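Local coordinates for protein transcriptional regulator, putative (Pseudomonas syringae pv. tomato, PDB 2R5F) that probably binds a sugar-type effector through this domain and, as a putative SorC-family regulator, probably controls transcription by binding DNA, at residues Y20-V25 against G242-G247; D59-S64 against Q109-L114; V90-G95 against D151-A156; R235-I240 against V256-G261. All coordinates share one frame; numbering follows the deposited sequence.

Contact 1 (Y20-V25 against G242-G247); sequences YGIRQV and GALLGG
Y20 and L244 bring the two backbones closest, with CA atoms 6.1 Å apart, where the end region of helix 10-20 and the turn into strand 24-28 pass the C-terminal part of helix 237-245. No hydrogen bond joins the segments; the contact is apolar and centres on the Y20 ring. L244 CD1 lies over one face, 3.8 Å from the ring centroid and 16° off the normal, a CH-pi contact displaced toward the CG and CD2 side. L245 meets the same ring differently: its CD2 comes in at the edge, near the ring plane, 3.9 Å from Y20 CD1. Consecutive leucines thus hold a face and an edge of one tyrosine. L244 also uses its other branch, CD2, against I22 CD1 at 3.8 Å. I22 can meet it because CG1 is turned opposite the backbone N (chi1 168°) and its nearly extended chain carries CD1 to the leucine. The far end of the ring is fixed separately, by a hydrogen bond of Y20 OH with L262 O. G21, with positive phi, turns the chain out of helix 10-20, and G247 closes helix 237-245 in a Schellman motif. L249 touches both I22 and L244, and I22 also rests on L252; the contact thus joins helix 10-20 and the turn after it to helix 237-245, beside the parallel strands 24-28 and 251-255.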
loop_
_atom_site.group_PDB
_atom_site.type_symbol
_atom_site.label_atom_id
_atom_site.label_comp_id
_atom_site.label_asym_id
_atom_site.label_seq_id
_atom_site.Cartn_x
_atom_site.Cartn_y
_atom_site.Cartn_z
ATOM N N TYR A 20 15.955 -9.825 1.698
ATOM C CA TYR A 20 15.556 -8.452 1.989
ATOM C C TYR A 20 15.229 -8.197 3.463
ATOM O O TYR A 20 14.880 -7.068 3.837
ATOM C CB TYR A 20 14.393 -8.038 1.070
ATOM C CG TYR A 20 14.850 -8.017 -0.376
ATOM C CD1 TYR A 20 15.701 -7.001 -0.837
ATOM C CD2 TYR A 20 14.477 -9.030 -1.267
ATOM C CE1 TYR A 20 16.147 -6.985 -2.140
ATOM C CE2 TYR A 20 14.933 -9.015 -2.587
ATOM C CZ TYR A 20 15.764 -7.989 -3.002
ATOM O OH TYR A 20 16.224 -7.956 -4.285
ATOM N N GLY A 21 15.353 -9.234 4.292
ATOM C CA GLY A 21 15.012 -9.125 5.727
ATOM C C GLY A 21 13.595 -8.626 5.927
ATOM O O GLY A 21 13.327 -7.812 6.787
ATOM N N ILE A 22 12.681 -9.084 5.078
ATOM C CA ILE A 22 11.285 -8.752 5.224
ATOM C C ILE A 22 10.579 -9.952 5.847
ATOM O O ILE A 22 10.845 -11.110 5.470
ATOM C CB ILE A 22 10.635 -8.346 3.853
ATOM C CG1 ILE A 22 9.110 -8.291 3.947
ATOM C CG2 ILE A 22 11.012 -9.323 2.756
ATOM C CD1 ILE A 22 8.444 -7.535 2.820
ATOM N N ARG A 23 9.640 -9.658 6.742
ATOM C CA ARG A 23 8.895 -10.687 7.462
ATOM C C ARG A 23 8.148 -11.669 6.567
ATOM O O ARG A 23 8.288 -12.882 6.746
ATOM C CB ARG A 23 7.889 -10.048 8.414
ATOM C CG ARG A 23 7.441 -10.983 9.522
ATOM C CD ARG A 23 6.037 -10.643 10.021
ATOM N NE ARG A 23 5.869 -9.293 10.558
ATOM C CZ ARG A 23 4.705 -8.639 10.523
ATOM N NH1 ARG A 23 4.598 -7.408 11.028
ATOM N NH2 ARG A 23 3.635 -9.216 9.962
ATOM N N GLN A 24 7.350 -11.153 5.628
ATOM C CA GLN A 24 6.496 -12.007 4.815
ATOM C C GLN A 24 6.464 -11.569 3.377
ATOM O O GLN A 24 6.345 -10.398 3.085
ATOM C CB GLN A 24 5.064 -12.051 5.363
ATOM C CG GLN A 24 4.229 -13.174 4.765
ATOM C CD GLN A 24 2.813 -13.217 5.292
ATOM O OE1 GLN A 24 2.263 -12.203 5.711
ATOM N NE2 GLN A 24 2.208 -14.399 5.271
ATOM N N VAL A 25 6.569 -12.531 2.470
ATOM C CA VAL A 25 6.331 -12.274 1.058
ATOM C C VAL A 25 5.295 -13.321 0.640
ATOM O O VAL A 25 5.382 -14.481 1.023
ATOM C CB VAL A 25 7.642 -12.440 0.241
ATOM C CG1 VAL A 25 7.357 -12.505 -1.229
ATOM C CG2 VAL A 25 8.691 -11.364 0.612
ATOM N N GLY A 242 14.111 -0.918 -3.821
ATOM C CA GLY A 242 14.338 0.317 -3.056
ATOM C C GLY A 242 13.502 0.385 -1.780
ATOM O O GLY A 242 14.052 0.645 -0.680
ATOM N N ALA A 243 12.192 0.135 -1.908
ATOM C CA ALA A 243 11.273 0.104 -0.752
ATOM C C ALA A 243 11.664 -0.994 0.248
ATOM O O ALA A 243 11.695 -0.733 1.446
ATOM C CB ALA A 243 9.821 -0.061 -1.198
ATOM N N LEU A 244 11.997 -2.200 -0.253
ATOM C CA LEU A 244 12.517 -3.314 0.554
ATOM C C LEU A 244 13.813 -2.980 1.261
ATOM O O LEU A 244 13.989 -3.308 2.466
ATOM C CB LEU A 244 12.746 -4.534 -0.327
ATOM C CG LEU A 244 11.503 -5.266 -0.850
ATOM C CD1 LEU A 244 11.918 -6.351 -1.816
ATOM C CD2 LEU A 244 10.702 -5.825 0.290
ATOM N N LEU A 245 14.735 -2.343 0.531
ATOM C CA LEU A 245 16.020 -1.963 1.118
ATOM C C LEU A 245 15.925 -0.838 2.127
ATOM O O LEU A 245 16.796 -0.716 3.027
ATOM C CB LEU A 245 17.081 -1.625 0.056
ATOM C CG LEU A 245 17.693 -2.780 -0.732
ATOM C CD1 LEU A 245 18.966 -2.310 -1.416
ATOM C CD2 LEU A 245 17.977 -3.959 0.170
ATOM N N GLY A 246 14.910 0.002 1.986
ATOM C CA GLY A 246 14.661 1.081 2.968
ATOM C C GLY A 246 13.948 0.605 4.219
ATOM O O GLY A 246 13.750 1.367 5.176
ATOM N N GLY A 247 13.540 -0.657 4.201
ATOM C CA GLY A 247 12.830 -1.285 5.305
ATOM C C GLY A 247 11.395 -0.840 5.501
ATOM O O GLY A 247 10.881 -0.923 6.612
#

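Contact 2 (D59-S64 against Q109-L114); sequences DHIGIS and QRLATL
L111 meets I63 through one methyl from each: L111 CD2 lies 3.7 Å from I63 CG2, and the two side chains approach at a slant. The same leucine methyl reaches a second isoleucine more loosely, 4.5 Å from I61 CG2. All three residues are buried, no hydrogen bond crosses between the segments, and the backbones stay well apart, with CA atoms 9.3 Å from each other for both I61–A112 and I63–L111. The gap is bridged by side chains alone. On the helix, the first torsion of L111 (chi1 -178°) extends the isobutyl group away from the backbone N and toward the strand. On the strand, I61 and I63 alternate with G62 and present their side chains on the helix-facing side. I63 takes a chi1 of 68°, which sets CG1 between the backbone N and the carbonyl carbon and turns CG2 to the leucine.

Further out, M77 touches L111, while I70 of helix 68-75 lies against I63. I157 of strand 155-162 touches both isoleucines. The strand itself is held by backbone hydrogen bonds of I61 with E88 and V90 on one neighbour and of G62 with L155 on the other. Nearer D59, T154 OG1 is hydrogen-bonded with both D59 OD1 and H60 N. Strand 60-63 thus runs between strands 88-94 and 155-162, parallel to both, and helix 101-115 covers one face of this part of the sheet, with helix 68-75 beside it and strand 119-120 contacted by Q109 and A112.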
loop_
_atom_site.group_PDB
_atom_site.type_symbol
_atom_site.label_atom_id
_atom_site.label_comp_id
_atom_site.label_asym_id
_atom_site.label_seq_id
_atom_site.Cartn_x
_atom_site.Cartn_y
_atom_site.Cartn_z
ATOM N N ASP A 59 -7.178 -3.078 14.698
ATOM C CA ASP A 59 -6.294 -2.429 13.707
ATOM C C ASP A 59 -6.846 -1.076 13.246
ATOM O O ASP A 59 -8.045 -0.933 13.007
ATOM C CB ASP A 59 -6.087 -3.332 12.486
ATOM C CG ASP A 59 -4.896 -4.298 12.622
ATOM O OD1 ASP A 59 -3.899 -4.017 13.327
ATOM O OD2 ASP A 59 -4.948 -5.359 11.973
ATOM N N HIS A 60 -5.957 -0.092 13.148
ATOM C CA HIS A 60 -6.261 1.217 12.604
ATOM C C HIS A 60 -5.542 1.261 11.270
ATOM O O HIS A 60 -4.311 1.318 11.241
ATOM C CB HIS A 60 -5.686 2.303 13.518
ATOM C CG HIS A 60 -6.270 2.316 14.900
ATOM N ND1 HIS A 60 -7.000 3.376 15.390
ATOM C CD2 HIS A 60 -6.229 1.397 15.894
ATOM C CE1 HIS A 60 -7.381 3.111 16.624
ATOM N NE2 HIS A 60 -6.923 1.917 16.956
ATOM N N ILE A 61 -6.308 1.240 10.184
ATOM C CA ILE A 61 -5.786 1.061 8.850
ATOM C C ILE A 61 -5.523 2.387 8.141
ATOM O O ILE A 61 -6.343 3.286 8.210
ATOM C CB ILE A 61 -6.775 0.250 8.000
ATOM C CG1 ILE A 61 -6.935 -1.154 8.591
ATOM C CG2 ILE A 61 -6.330 0.246 6.507
ATOM C CD1 ILE A 61 -8.099 -1.904 8.048
ATOM N N GLY A 62 -4.367 2.516 7.485
ATOM C CA GLY A 62 -4.117 3.669 6.608
ATOM C C GLY A 62 -3.985 3.085 5.225
ATOM O O GLY A 62 -3.425 2.014 5.086
ATOM N N ILE A 63 -4.529 3.741 4.201
ATOM C CA ILE A 63 -4.332 3.257 2.832
ATOM C C ILE A 63 -3.849 4.374 1.895
ATOM O O ILE A 63 -4.270 5.537 1.999
ATOM C CB ILE A 63 -5.574 2.539 2.190
ATOM C CG1 ILE A 63 -6.741 3.512 1.921
ATOM C CG2 ILE A 63 -6.015 1.312 2.981
ATOM C CD1 ILE A 63 -7.732 3.003 0.802
ATOM N N SER A 64 -2.976 3.986 0.976
ATOM C CA SER A 64 -2.547 4.842 -0.136
ATOM C C SER A 64 -3.666 4.918 -1.184
ATOM O O SER A 64 -3.702 4.123 -2.135
ATOM C CB SER A 64 -1.293 4.230 -0.769
ATOM O OG SER A 64 -0.694 5.186 -1.619
ATOM N N GLN A 109 -13.388 5.656 1.610
ATOM C CA GLN A 109 -14.738 5.572 2.163
ATOM C C GLN A 109 -15.356 4.194 1.926
ATOM O O GLN A 109 -15.859 3.571 2.863
ATOM C CB GLN A 109 -15.635 6.689 1.608
ATOM C CG GLN A 109 -17.074 6.703 2.227
ATOM C CD GLN A 109 -17.081 6.701 3.754
ATOM O OE1 GLN A 109 -17.290 5.661 4.403
ATOM N NE2 GLN A 109 -16.834 7.863 4.335
ATOM N N ARG A 110 -15.274 3.718 0.682
ATOM C CA ARG A 110 -15.741 2.388 0.310
ATOM C C ARG A 110 -15.168 1.323 1.225
ATOM O O ARG A 110 -15.901 0.497 1.690
ATOM C CB ARG A 110 -15.383 2.057 -1.123
ATOM C CG ARG A 110 -16.349 2.575 -2.126
ATOM C CD ARG A 110 -15.835 2.357 -3.521
ATOM N NE ARG A 110 -15.826 0.943 -3.888
ATOM C CZ ARG A 110 -15.069 0.426 -4.859
ATOM N NH1 ARG A 110 -14.248 1.200 -5.563
ATOM N NH2 ARG A 110 -15.127 -0.871 -5.134
ATOM N N LEU A 111 -13.864 1.371 1.506
ATOM C CA LEU A 111 -13.188 0.417 2.391
ATOM C C LEU A 111 -13.664 0.477 3.841
ATOM O O LEU A 111 -13.828 -0.553 4.493
ATOM C CB LEU A 111 -11.656 0.562 2.302
ATOM C CG LEU A 111 -10.893 -0.454 3.180
ATOM C CD1 LEU A 111 -11.214 -1.874 2.730
ATOM C CD2 LEU A 111 -9.371 -0.209 3.275
ATOM N N ALA A 112 -13.903 1.684 4.346
ATOM C CA ALA A 112 -14.497 1.864 5.665
ATOM C C ALA A 112 -15.920 1.280 5.733
ATOM O O ALA A 112 -16.336 0.688 6.748
ATOM C CB ALA A 112 -14.485 3.313 6.018
ATOM N N THR A 113 -16.672 1.435 4.650
ATOM C CA THR A 113 -18.022 0.886 4.590
ATOM C C THR A 113 -17.955 -0.629 4.688
ATOM O O THR A 113 -18.634 -1.230 5.537
ATOM C CB THR A 113 -18.781 1.389 3.359
ATOM O OG1 THR A 113 -19.014 2.789 3.521
ATOM C CG2 THR A 113 -20.142 0.702 3.192
ATOM N N LEU A 114 -17.101 -1.224 3.857
ATOM C CA LEU A 114 -16.869 -2.662 3.868
ATOM C C LEU A 114 -16.507 -3.210 5.262
ATOM O O LEU A 114 -17.093 -4.208 5.712
ATOM C CB LEU A 114 -15.802 -3.051 2.841
ATOM C CG LEU A 114 -16.296 -3.033 1.391
ATOM C CD1 LEU A 114 -15.103 -2.989 0.470
ATOM C CD2 LEU A 114 -17.128 -4.248 1.106
#

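Contact 3 (V90-G95 against D151-A156); sequences VQLLGG and DSITLA
I153 brings its terminal methyl, CD1, against both L92 and V90, and the tight point is L92: CD2 of that leucine lies 3.4 Å from I153 CD1, closer than usual for two carbons. The two side chains run past one another from opposing sides and touch through these methyls. V90 touches the same isoleucine methyl more loosely, its CB 4.1 Å from I153 CD1. The other branch of L92 gives an equally relaxed contact, CD1 being 4.2 Å from A156 CB. These four residues are buried, and no hydrogen bond passes between the segments.

Away from this apolar cluster the character changes. D151 is exposed and S152 partly exposed, where the chain leaves helix 138-149 and heads for strand 155-162. On the strand 88-94 side, Q91 points its CB away from I153. Its NE2 bonds back to L93 O (3.0 Å, N-H...O angle 155°), with the acceptor close to the amide plane, while OE1 takes L122 N; both ends of the amide are thereby fixed.

M216 touches both L92 and I153, and V146 and R149 of helix 138-149 touch V90 and continue the packing. Strands 88-94 and 155-162 are not paired with each other but lie on either side of strand 60-63. The order 88-94, 60-63, 155-162, all parallel and with helices packed on the sheet, is that of a Rossmann-like alpha/beta fold, as expected for this putative sugar-binding domain.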
loop_
_atom_site.group_PDB
_atom_site.type_symbol
_atom_site.label_atom_id
_atom_site.label_comp_id
_atom_site.label_asym_id
_atom_site.label_seq_id
_atom_site.Cartn_x
_atom_site.Cartn_y
_atom_site.Cartn_z
ATOM N N VAL A 90 -7.901 5.392 7.368
ATOM C CA VAL A 90 -7.388 6.754 7.174
ATOM C C VAL A 90 -6.812 6.859 5.764
ATOM O O VAL A 90 -6.067 5.977 5.303
ATOM C CB VAL A 90 -6.330 7.114 8.270
ATOM C CG1 VAL A 90 -5.798 8.569 8.126
ATOM C CG2 VAL A 90 -6.928 6.864 9.656
ATOM N N GLN A 91 -7.204 7.911 5.060
ATOM C CA GLN A 91 -6.622 8.228 3.770
ATOM C C GLN A 91 -5.210 8.751 3.998
ATOM O O GLN A 91 -5.038 9.740 4.712
ATOM C CB GLN A 91 -7.460 9.303 3.102
ATOM C CG GLN A 91 -6.860 9.798 1.817
ATOM C CD GLN A 91 -7.888 10.482 0.968
ATOM O OE1 GLN A 91 -9.013 10.672 1.401
ATOM N NE2 GLN A 91 -7.506 10.873 -0.235
ATOM N N LEU A 92 -4.204 8.113 3.390
ATOM C CA LEU A 92 -2.799 8.470 3.686
ATOM C C LEU A 92 -2.143 9.407 2.693
ATOM O O LEU A 92 -0.976 9.748 2.876
ATOM C CB LEU A 92 -1.921 7.230 3.802
ATOM C CG LEU A 92 -2.137 6.203 4.913
ATOM C CD1 LEU A 92 -1.125 5.102 4.708
ATOM C CD2 LEU A 92 -2.032 6.778 6.299
ATOM N N LEU A 93 -2.862 9.778 1.637
ATOM C CA LEU A 93 -2.367 10.689 0.597
ATOM C C LEU A 93 -3.560 11.374 -0.052
ATOM O O LEU A 93 -4.538 10.713 -0.419
ATOM C CB LEU A 93 -1.557 9.948 -0.486
ATOM C CG LEU A 93 -1.313 10.663 -1.843
ATOM C CD1 LEU A 93 -0.716 12.032 -1.687
ATOM C CD2 LEU A 93 -0.422 9.838 -2.770
ATOM N N GLY A 94 -3.470 12.689 -0.197
ATOM C CA GLY A 94 -4.512 13.470 -0.843
ATOM C C GLY A 94 -3.907 14.632 -1.610
ATOM O O GLY A 94 -2.889 15.196 -1.201
ATOM N N GLY A 95 -4.541 14.986 -2.723
ATOM C CA GLY A 95 -4.094 16.074 -3.578
ATOM C C GLY A 95 -5.300 16.764 -4.170
ATOM O O GLY A 95 -6.373 16.756 -3.568
ATOM N N ASP A 151 -0.554 8.695 13.789
ATOM C CA ASP A 151 0.178 8.106 14.891
ATOM C C ASP A 151 -0.513 6.881 15.512
ATOM O O ASP A 151 0.132 6.097 16.215
ATOM C CB ASP A 151 0.517 9.186 15.919
ATOM C CG ASP A 151 1.590 10.141 15.405
ATOM O OD1 ASP A 151 2.782 9.754 15.435
ATOM O OD2 ASP A 151 1.235 11.259 14.947
ATOM N N SER A 152 -1.806 6.712 15.230
ATOM C CA SER A 152 -2.556 5.551 15.723
ATOM C C SER A 152 -2.488 4.375 14.735
ATOM O O SER A 152 -2.719 3.221 15.119
ATOM C CB SER A 152 -4.020 5.923 16.042
ATOM O OG SER A 152 -4.135 7.187 16.700
ATOM N N ILE A 153 -2.164 4.653 13.477
ATOM C CA ILE A 153 -2.165 3.593 12.446
ATOM C C ILE A 153 -1.298 2.379 12.777
ATOM O O ILE A 153 -0.152 2.519 13.186
ATOM C CB ILE A 153 -1.839 4.146 11.059
ATOM C CG1 ILE A 153 -3.045 4.948 10.542
ATOM C CG2 ILE A 153 -1.520 3.014 10.075
ATOM C CD1 ILE A 153 -2.623 5.983 9.582
ATOM N N THR A 154 -1.881 1.192 12.614
ATOM C CA THR A 154 -1.237 -0.061 12.947
ATOM C C THR A 154 -1.011 -0.954 11.735
ATOM O O THR A 154 -0.164 -1.827 11.779
ATOM C CB THR A 154 -2.046 -0.836 14.002
ATOM O OG1 THR A 154 -3.277 -1.291 13.432
ATOM C CG2 THR A 154 -2.338 0.037 15.184
ATOM N N LEU A 155 -1.785 -0.741 10.673
ATOM C CA LEU A 155 -1.610 -1.428 9.405
ATOM C C LEU A 155 -1.672 -0.427 8.261
ATOM O O LEU A 155 -2.745 0.118 7.968
ATOM C CB LEU A 155 -2.699 -2.478 9.210
ATOM C CG LEU A 155 -2.842 -3.193 7.843
ATOM C CD1 LEU A 155 -1.635 -4.025 7.462
ATOM C CD2 LEU A 155 -4.084 -4.064 7.872
ATOM N N ALA A 156 -0.532 -0.151 7.638
ATOM C CA ALA A 156 -0.535 0.666 6.403
ATOM C C ALA A 156 -0.540 -0.219 5.192
ATOM O O ALA A 156 0.280 -1.109 5.079
ATOM C CB ALA A 156 0.642 1.652 6.365
#

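Contact 4 (R235-I240 against V256-G261); sequences RKVQAI and VGTARG. With SO4 (sulfate ion), chain B.
V237 and T258 pass one another side by side, pointing opposite ways, where helices 237-245 and 256-262 come closest (CA atoms 6.2 Å apart). Their methyls meet at V237 CG2 and T258 CG2, 4.0 Å apart. I240, one turn on from V237, comes to the same threonine methyl from another direction: its side chain crosses that of T258 at about a right angle and puts CD1 3.8 Å from T258 CG2. The threonine is thus divided in two. A chi1 of -58° gives its methyl to the valine and isoleucine and leaves the hydroxyl, beside the backbone N, to polar partners: OG1 is hydrogen-bonded with D255 OD1 and G233 N.

The second branch of V237 goes elsewhere. Its CG1 rests on the backbone of G261, 3.8 Å from G261 C, where the glycine offers bare main chain to the valine. No hydrogen bond joins the two segments.

K236 leaves this apolar patch. Its chain bends at chi2 (-141°) and carries NZ to the sulfate, where it donates to O1 over 2.9 Å; I160 O is a further hydrogen-bond partner of NZ. The ion, probably from the crystallisation liquor, is also bonded by S67 OG, T69 OG1 and S68 N. Lysine charge, two hydroxyls and a backbone N-H together make a site suited to an anion, which is consistent with a place for the phosphate of a phosphorylated sugar, although the sulfate alone does not establish the natural ligand.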
loop_
_atom_site.group_PDB
_atom_site.type_symbol
_atom_site.label_atom_id
_atom_site.label_comp_id
_atom_site.label_asym_id
_atom_site.label_seq_id
_atom_site.Cartn_x
_atom_site.Cartn_y
_atom_site.Cartn_z
ATOM N N ARG A 235 8.390 -3.306 -14.590
ATOM C CA ARG A 235 8.826 -1.905 -14.469
ATOM C C ARG A 235 8.988 -1.408 -13.026
ATOM O O ARG A 235 9.575 -0.348 -12.780
ATOM C CB ARG A 235 7.871 -0.978 -15.219
ATOM C CG ARG A 235 7.713 -1.323 -16.683
ATOM C CD ARG A 235 7.563 -0.067 -17.533
ATOM N NE ARG A 235 8.850 0.477 -17.995
ATOM C CZ ARG A 235 9.285 1.720 -17.756
ATOM N NH1 ARG A 235 8.544 2.569 -17.044
ATOM N NH2 ARG A 235 10.462 2.118 -18.240
ATOM N N LYS A 236 8.486 -2.181 -12.078
ATOM C CA LYS A 236 8.458 -1.776 -10.679
ATOM C C LYS A 236 9.581 -2.390 -9.830
ATOM O O LYS A 236 9.787 -1.951 -8.699
ATOM C CB LYS A 236 7.123 -2.183 -10.045
ATOM C CG LYS A 236 5.916 -1.439 -10.555
ATOM C CD LYS A 236 5.002 -1.174 -9.398
ATOM C CE LYS A 236 3.680 -0.639 -9.868
ATOM N NZ LYS A 236 2.831 -0.408 -8.689
ATOM N N VAL A 237 10.277 -3.400 -10.370
ATOM C CA VAL A 237 11.315 -4.138 -9.622
ATOM C C VAL A 237 12.327 -3.232 -8.849
ATOM O O VAL A 237 12.451 -3.359 -7.625
ATOM C CB VAL A 237 12.000 -5.254 -10.508
ATOM C CG1 VAL A 237 13.067 -6.012 -9.747
ATOM C CG2 VAL A 237 10.954 -6.250 -11.036
ATOM N N GLN A 238 12.995 -2.302 -9.534
ATOM C CA GLN A 238 13.956 -1.412 -8.889
ATOM C C GLN A 238 13.300 -0.575 -7.771
ATOM O O GLN A 238 13.894 -0.349 -6.711
ATOM C CB GLN A 238 14.607 -0.487 -9.910
ATOM C CG GLN A 238 15.846 0.238 -9.370
ATOM C CD GLN A 238 16.280 1.395 -10.223
ATOM O OE1 GLN A 238 15.462 2.018 -10.906
ATOM N NE2 GLN A 238 17.574 1.703 -10.191
ATOM N N ALA A 239 12.072 -0.137 -8.038
ATOM C CA ALA A 239 11.260 0.622 -7.093
ATOM C C ALA A 239 10.942 -0.199 -5.855
ATOM O O ALA A 239 11.137 0.271 -4.735
ATOM C CB ALA A 239 9.968 1.096 -7.759
ATOM N N ILE A 240 10.436 -1.414 -6.057
ATOM C CA ILE A 240 10.130 -2.338 -4.961
ATOM C C ILE A 240 11.376 -2.738 -4.153
ATOM O O ILE A 240 11.332 -2.774 -2.910
ATOM C CB ILE A 240 9.399 -3.573 -5.482
ATOM C CG1 ILE A 240 8.059 -3.144 -6.128
ATOM C CG2 ILE A 240 9.112 -4.571 -4.337
ATOM C CD1 ILE A 240 7.494 -4.207 -7.052
ATOM N N VAL A 256 4.796 -13.648 -9.578
ATOM C CA VAL A 256 5.970 -14.501 -9.808
ATOM C C VAL A 256 7.096 -13.801 -10.582
ATOM O O VAL A 256 8.248 -13.913 -10.230
ATOM C CB VAL A 256 5.637 -15.829 -10.628
ATOM C CG1 VAL A 256 6.864 -16.728 -10.702
ATOM C CG2 VAL A 256 4.526 -16.588 -10.045
ATOM N N GLY A 257 6.766 -13.124 -11.667
ATOM C CA GLY A 257 7.808 -12.525 -12.520
ATOM C C GLY A 257 8.563 -11.494 -11.714
ATOM O O GLY A 257 9.799 -11.490 -11.713
ATOM N N THR A 258 7.821 -10.643 -11.009
ATOM C CA THR A 258 8.400 -9.623 -10.153
ATOM C C THR A 258 9.268 -10.247 -9.073
ATOM O O THR A 258 10.364 -9.785 -8.833
ATOM C CB THR A 258 7.322 -8.717 -9.491
ATOM O OG1 THR A 258 6.531 -8.102 -10.523
ATOM C CG2 THR A 258 7.984 -7.607 -8.647
ATOM N N ALA A 259 8.753 -11.280 -8.420
ATOM C CA ALA A 259 9.458 -11.942 -7.340
ATOM C C ALA A 259 10.762 -12.531 -7.857
ATOM O O ALA A 259 11.773 -12.490 -7.166
ATOM C CB ALA A 259 8.583 -13.029 -6.723
ATOM N N ARG A 260 10.727 -13.072 -9.076
ATOM C CA ARG A 260 11.928 -13.597 -9.736
ATOM C C ARG A 260 12.920 -12.488 -10.110
ATOM O O ARG A 260 14.106 -12.643 -9.914
ATOM C CB ARG A 260 11.557 -14.505 -10.913
ATOM C CG ARG A 260 11.162 -15.951 -10.460
ATOM C CD ARG A 260 10.617 -16.842 -11.583
ATOM N NE ARG A 260 10.091 -18.121 -11.062
ATOM C CZ ARG A 260 9.266 -18.936 -11.735
ATOM N NH1 ARG A 260 8.828 -20.065 -11.179
ATOM N NH2 ARG A 260 8.858 -18.621 -12.962
ATOM N N GLY A 261 12.430 -11.360 -10.628
ATOM C CA GLY A 261 13.276 -10.184 -10.849
ATOM C C GLY A 261 14.028 -9.663 -9.623
ATOM O O GLY A 261 15.209 -9.294 -9.729
HETATM S S SO4 B . -0.351 1.469 -8.400
HETATM O O1 SO4 B . 0.940 1.802 -8.986
HETATM O O2 SO4 B . -0.995 0.365 -9.091
HETATM O O3 SO4 B . -0.234 1.117 -7.009
HETATM O O4 SO4 B . -1.262 2.599 -8.590
#

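In the fold
From the N terminus, contact 1 opens at 20-25 and closes only at 242-247, a long loop that holds contacts 2 and 3 nested inside it. Those two cross: segment 90-95 falls between 59-64 and 109-114, and 151-156 follows both. They touch through probable backbone hydrogen bonds, I61 O with V90 N and H60 O with T154 N, and so join three neighbouring strands and helix 101-115. Contact 4 opens at 235-240, before contact 1 has closed, and closes at 256-261, so these cross as well and share helix 237-245. Contacts 1 and 2 have centres 24 Å apart on opposite sides of the chain's centre, yet reach the same sheet.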